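Local coordinates for uncharacterized protein (Eubacterium rectale, PDB 5COZ), which is of unknown function but resembles the YycH regulatory domain and is probably made as a lipoprotein with a signal peptide, at residues Glu283-Gly294 against Val323-Val331. Residues are numbered along the deposited sequence; the frame is centred on the assembly and turned at random. Where two conformers were deposited one is given.
Sequences EVDKLKKYVTSG and VYYYQNQLV
Leu287 meets Tyr325 where helix 283-288 lies over strand 323-330, their axes 11.5 Å apart at closest and their N-to-C directions 31° from parallel. This is helix-on-sheet packing: the strand, paired antiparallel with 295-311 and 338-348, presents Val323, Tyr325 and Gln327 to the helix and to the turn that follows it. Leu287 CD2 makes a CH-pi contact over one face of the Tyr325 ring, 3.8 Å from the centroid and 16° off its normal. One turn earlier in the helix, the aliphatic part of Glu283 packs on Val323, Glu283 CG to Val323 CG1 at 3.8 Å, while its OE1 is hydrogen-bonded to Tyr347. Lys286 NZ, salt-bridged to Asp345, is linked to Tyr325 OH, in the conformer given, by two waters rather than directly; each lies 2.8 Å from Tyr325 OH, and one is held only weakly by the lysine. Under the turn that follows the helix, strand residue Gln327 extends with CG anti to its backbone N, and its amide ties the turn to the strand. Gln327 NE2 donates to Gly294 O at 2.9 Å, nearly straight at 168° and close to the amide plane. A weak second bond runs from Gln327 NE2 to Tyr290 O, also 2.9 Å. Gln329 NE2 in turn donates to Gln327 OE1, consistent with the amide flip that puts NE2 on the two carbonyls. A further water donates to Ser293 O and accepts from Leu330 N at 2.9 Å.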
loop_
_atom_site.group_PDB
_atom_site.type_symbol
_atom_site.label_atom_id
_atom_site.label_comp_id
_atom_site.label_asym_id
_atom_site.label_seq_id
_atom_site.Cartn_x
_atom_site.Cartn_y
_atom_site.Cartn_z
ATOM N N GLU A 283 -20.228 -9.922 -1.670
ATOM C CA GLU A 283 -18.948 -10.634 -1.741
ATOM C C GLU A 283 -19.057 -12.019 -1.080
ATOM O O GLU A 283 -18.534 -12.989 -1.629
ATOM C CB GLU A 283 -17.864 -9.793 -1.087
ATOM C CG GLU A 283 -16.508 -10.490 -1.045
ATOM C CD GLU A 283 -15.765 -10.651 -2.356
ATOM O OE1 GLU A 283 -16.287 -10.270 -3.430
ATOM O OE2 GLU A 283 -14.639 -11.200 -2.300
ATOM N N VAL A 284 -19.792 -12.131 0.035
ATOM C CA VAL A 284 -20.002 -13.446 0.649
ATOM C C VAL A 284 -20.777 -14.346 -0.323
ATOM O O VAL A 284 -20.456 -15.534 -0.430
ATOM C CB VAL A 284 -20.699 -13.298 2.009
ATOM C CG1 VAL A 284 -21.402 -14.588 2.450
ATOM C CG2 VAL A 284 -19.717 -12.812 3.062
ATOM N N ASP A 285 -21.797 -13.804 -1.031
ATOM C CA ASP A 285 -22.552 -14.625 -1.970
ATOM C C ASP A 285 -21.612 -15.156 -3.068
ATOM O O ASP A 285 -21.736 -16.319 -3.459
ATOM C CB ASP A 285 -23.708 -13.820 -2.555
ATOM C CG ASP A 285 -24.803 -14.669 -3.165
ATOM O OD1 ASP A 285 -25.323 -15.593 -2.455
ATOM O OD2 ASP A 285 -25.209 -14.372 -4.311
ATOM N N LYS A 286 -20.647 -14.325 -3.516
ATOM C CA LYS A 286 -19.676 -14.737 -4.533
ATOM C C LYS A 286 -18.737 -15.809 -3.981
ATOM O O LYS A 286 -18.535 -16.847 -4.603
ATOM C CB LYS A 286 -18.858 -13.519 -5.007
ATOM C CG LYS A 286 -17.779 -13.839 -6.063
ATOM C CD LYS A 286 -16.351 -13.852 -5.487
ATOM C CE LYS A 286 -15.311 -13.780 -6.586
ATOM N NZ LYS A 286 -13.931 -14.006 -6.068
ATOM N N LEU A 287 -18.138 -15.533 -2.820
ATOM C CA LEU A 287 -17.148 -16.421 -2.211
ATOM C C LEU A 287 -17.723 -17.777 -1.879
ATOM O O LEU A 287 -17.005 -18.759 -1.985
ATOM C CB LEU A 287 -16.539 -15.774 -0.970
ATOM C CG LEU A 287 -15.699 -14.495 -1.237
ATOM C CD1 LEU A 287 -15.248 -13.858 0.063
ATOM C CD2 LEU A 287 -14.497 -14.786 -2.123
ATOM N N LYS A 288 -19.027 -17.858 -1.555
ATOM C CA LYS A 288 -19.662 -19.159 -1.285
ATOM C C LYS A 288 -19.581 -20.077 -2.483
ATOM O O LYS A 288 -19.567 -21.295 -2.291
ATOM C CB LYS A 288 -21.134 -18.976 -0.879
ATOM C CG LYS A 288 -21.320 -18.502 0.557
ATOM C CD LYS A 288 -22.837 -18.307 0.805
ATOM C CE LYS A 288 -23.184 -17.917 2.211
ATOM N NZ LYS A 288 -24.665 -17.768 2.380
ATOM N N LYS A 289 -19.508 -19.511 -3.700
ATOM C CA LYS A 289 -19.446 -20.272 -4.962
ATOM C C LYS A 289 -18.052 -20.818 -5.245
ATOM O O LYS A 289 -17.904 -21.648 -6.159
ATOM C CB LYS A 289 -19.852 -19.374 -6.142
ATOM C CG LYS A 289 -21.287 -18.843 -6.098
ATOM C CD LYS A 289 -21.498 -17.900 -7.279
ATOM C CE LYS A 289 -22.875 -17.295 -7.342
ATOM N NZ LYS A 289 -22.996 -16.118 -6.450
ATOM N N TYR A 290 -17.032 -20.302 -4.543
ATOM C CA TYR A 290 -15.637 -20.683 -4.800
ATOM C C TYR A 290 -15.085 -21.541 -3.686
ATOM O O TYR A 290 -13.888 -21.805 -3.635
ATOM C CB TYR A 290 -14.783 -19.438 -5.024
ATOM C CG TYR A 290 -15.095 -18.791 -6.357
ATOM C CD1 TYR A 290 -14.514 -19.257 -7.535
ATOM C CD2 TYR A 290 -16.040 -17.774 -6.455
ATOM C CE1 TYR A 290 -14.830 -18.694 -8.774
ATOM C CE2 TYR A 290 -16.346 -17.187 -7.684
ATOM C CZ TYR A 290 -15.750 -17.659 -8.842
ATOM O OH TYR A 290 -16.065 -17.093 -10.061
ATOM N N VAL A 291 -15.999 -22.056 -2.873
ATOM C CA VAL A 291 -15.797 -22.959 -1.751
ATOM C C VAL A 291 -14.920 -24.179 -2.144
ATOM O O VAL A 291 -14.048 -24.579 -1.364
ATOM C CB VAL A 291 -17.219 -23.374 -1.225
ATOM C CG1 VAL A 291 -18.007 -24.259 -2.209
ATOM C CG2 VAL A 291 -17.169 -23.978 0.153
ATOM N N THR A 292 -15.124 -24.749 -3.349
ATOM C CA THR A 292 -14.412 -25.957 -3.784
ATOM C C THR A 292 -12.936 -25.706 -4.034
ATOM O O THR A 292 -12.174 -26.663 -4.089
ATOM C CB THR A 292 -15.049 -26.596 -5.038
ATOM O OG1 THR A 292 -15.041 -25.653 -6.123
ATOM C CG2 THR A 292 -16.444 -27.152 -4.771
ATOM N N SER A 293 -12.532 -24.441 -4.180
ATOM C CA SER A 293 -11.153 -24.050 -4.429
ATOM C C SER A 293 -10.395 -23.854 -3.102
ATOM O O SER A 293 -9.195 -23.587 -3.131
ATOM C CB SER A 293 -11.094 -22.766 -5.259
ATOM O OG SER A 293 -11.456 -23.038 -6.598
ATOM N N GLY A 294 -11.100 -23.980 -1.977
ATOM C CA GLY A 294 -10.482 -23.881 -0.655
ATOM C C GLY A 294 -11.180 -22.976 0.339
ATOM O O GLY A 294 -11.915 -22.051 -0.031
ATOM N N VAL A 323 -12.259 -5.784 -1.361
ATOM C CA VAL A 323 -12.311 -6.828 -0.349
ATOM C C VAL A 323 -11.072 -7.684 -0.519
ATOM O O VAL A 323 -10.872 -8.303 -1.555
ATOM C CB VAL A 323 -13.598 -7.694 -0.425
ATOM C CG1 VAL A 323 -13.604 -8.771 0.672
ATOM C CG2 VAL A 323 -14.834 -6.811 -0.311
ATOM N N TYR A 324 -10.237 -7.721 0.530
ATOM C CA TYR A 324 -9.032 -8.536 0.541
ATOM C C TYR A 324 -9.351 -9.783 1.322
ATOM O O TYR A 324 -9.966 -9.687 2.401
ATOM C CB TYR A 324 -7.869 -7.771 1.202
ATOM C CG TYR A 324 -7.537 -6.468 0.505
ATOM C CD1 TYR A 324 -8.127 -5.269 0.910
ATOM C CD2 TYR A 324 -6.545 -6.410 -0.472
ATOM C CE1 TYR A 324 -7.768 -4.049 0.326
ATOM C CE2 TYR A 324 -6.189 -5.198 -1.069
ATOM C CZ TYR A 324 -6.773 -4.020 -0.639
ATOM O OH TYR A 324 -6.446 -2.827 -1.236
ATOM N N TYR A 325 -8.976 -10.960 0.768
ATOM C CA TYR A 325 -9.263 -12.197 1.462
ATOM C C TYR A 325 -8.191 -13.218 1.193
ATOM O O TYR A 325 -7.446 -13.091 0.233
ATOM C CB TYR A 325 -10.666 -12.731 1.048
ATOM C CG TYR A 325 -10.748 -13.212 -0.389
ATOM C CD1 TYR A 325 -11.036 -12.330 -1.427
ATOM C CD2 TYR A 325 -10.599 -14.564 -0.703
ATOM C CE1 TYR A 325 -11.142 -12.779 -2.749
ATOM C CE2 TYR A 325 -10.693 -15.020 -2.015
ATOM C CZ TYR A 325 -10.953 -14.121 -3.035
ATOM O OH TYR A 325 -11.067 -14.594 -4.336
ATOM N N TYR A 326 -8.162 -14.271 2.013
ATOM C CA TYR A 326 -7.262 -15.395 1.814
ATOM C C TYR A 326 -8.038 -16.619 1.393
ATOM O O TYR A 326 -9.155 -16.816 1.860
ATOM C CB TYR A 326 -6.537 -15.755 3.134
ATOM C CG TYR A 326 -5.646 -14.674 3.660
ATOM C CD1 TYR A 326 -4.431 -14.384 3.041
ATOM C CD2 TYR A 326 -5.976 -13.979 4.824
ATOM C CE1 TYR A 326 -3.584 -13.402 3.542
ATOM C CE2 TYR A 326 -5.138 -12.980 5.332
ATOM C CZ TYR A 326 -3.936 -12.707 4.692
ATOM O OH TYR A 326 -3.093 -11.718 5.165
ATOM N N GLN A 327 -7.448 -17.443 0.532
ATOM C CA GLN A 327 -8.029 -18.738 0.229
ATOM C C GLN A 327 -6.956 -19.790 0.410
ATOM O O GLN A 327 -5.849 -19.652 -0.100
ATOM C CB GLN A 327 -8.653 -18.814 -1.166
ATOM C CG GLN A 327 -9.351 -20.156 -1.402
ATOM C CD GLN A 327 -10.191 -20.153 -2.658
ATOM O OE1 GLN A 327 -9.774 -19.643 -3.703
ATOM N NE2 GLN A 327 -11.396 -20.690 -2.555
ATOM N N ASN A 328 -7.326 -20.864 1.091
ATOM C CA ASN A 328 -6.416 -21.962 1.417
ATOM C C ASN A 328 -6.470 -22.977 0.280
ATOM O O ASN A 328 -7.285 -23.905 0.287
ATOM C CB ASN A 328 -6.861 -22.547 2.757
ATOM C CG ASN A 328 -5.812 -23.351 3.439
ATOM O OD1 ASN A 328 -4.634 -23.362 3.028
ATOM N ND2 ASN A 328 -6.217 -24.061 4.504
ATOM N N GLN A 329 -5.644 -22.733 -0.744
ATOM C CA GLN A 329 -5.718 -23.494 -1.985
ATOM C C GLN A 329 -4.828 -24.723 -2.011
ATOM O O GLN A 329 -3.737 -24.718 -1.456
ATOM C CB GLN A 329 -5.358 -22.584 -3.157
ATOM C CG GLN A 329 -6.384 -21.470 -3.349
ATOM C CD GLN A 329 -6.124 -20.615 -4.571
ATOM O OE1 GLN A 329 -5.066 -20.709 -5.229
ATOM N NE2 GLN A 329 -7.098 -19.753 -4.880
ATOM N N LEU A 330 -5.293 -25.773 -2.690
ATOM C CA LEU A 330 -4.520 -26.989 -2.844
ATOM C C LEU A 330 -3.327 -26.723 -3.800
ATOM O O LEU A 330 -3.523 -26.146 -4.871
ATOM C CB LEU A 330 -5.447 -28.081 -3.384
ATOM C CG LEU A 330 -4.868 -29.473 -3.500
ATOM C CD1 LEU A 330 -4.516 -30.031 -2.124
ATOM C CD2 LEU A 330 -5.850 -30.371 -4.214
ATOM N N VAL A 331 -2.107 -27.102 -3.396
ATOM C CA VAL A 331 -0.891 -26.928 -4.211
ATOM C C VAL A 331 -0.958 -27.919 -5.385
ATOM O O VAL A 331 -1.354 -29.070 -5.183
ATOM C CB VAL A 331 0.381 -27.106 -3.339
ATOM C CG1 VAL A 331 1.653 -27.207 -4.190
ATOM C CG2 VAL A 331 0.497 -25.957 -2.350
HETATM O O HOH W 1 -10.948 -12.799 -6.535
HETATM O O HOH W 2 -13.123 -16.423 -4.892
HETATM O O HOH W 3 -7.546 -25.329 -4.478
#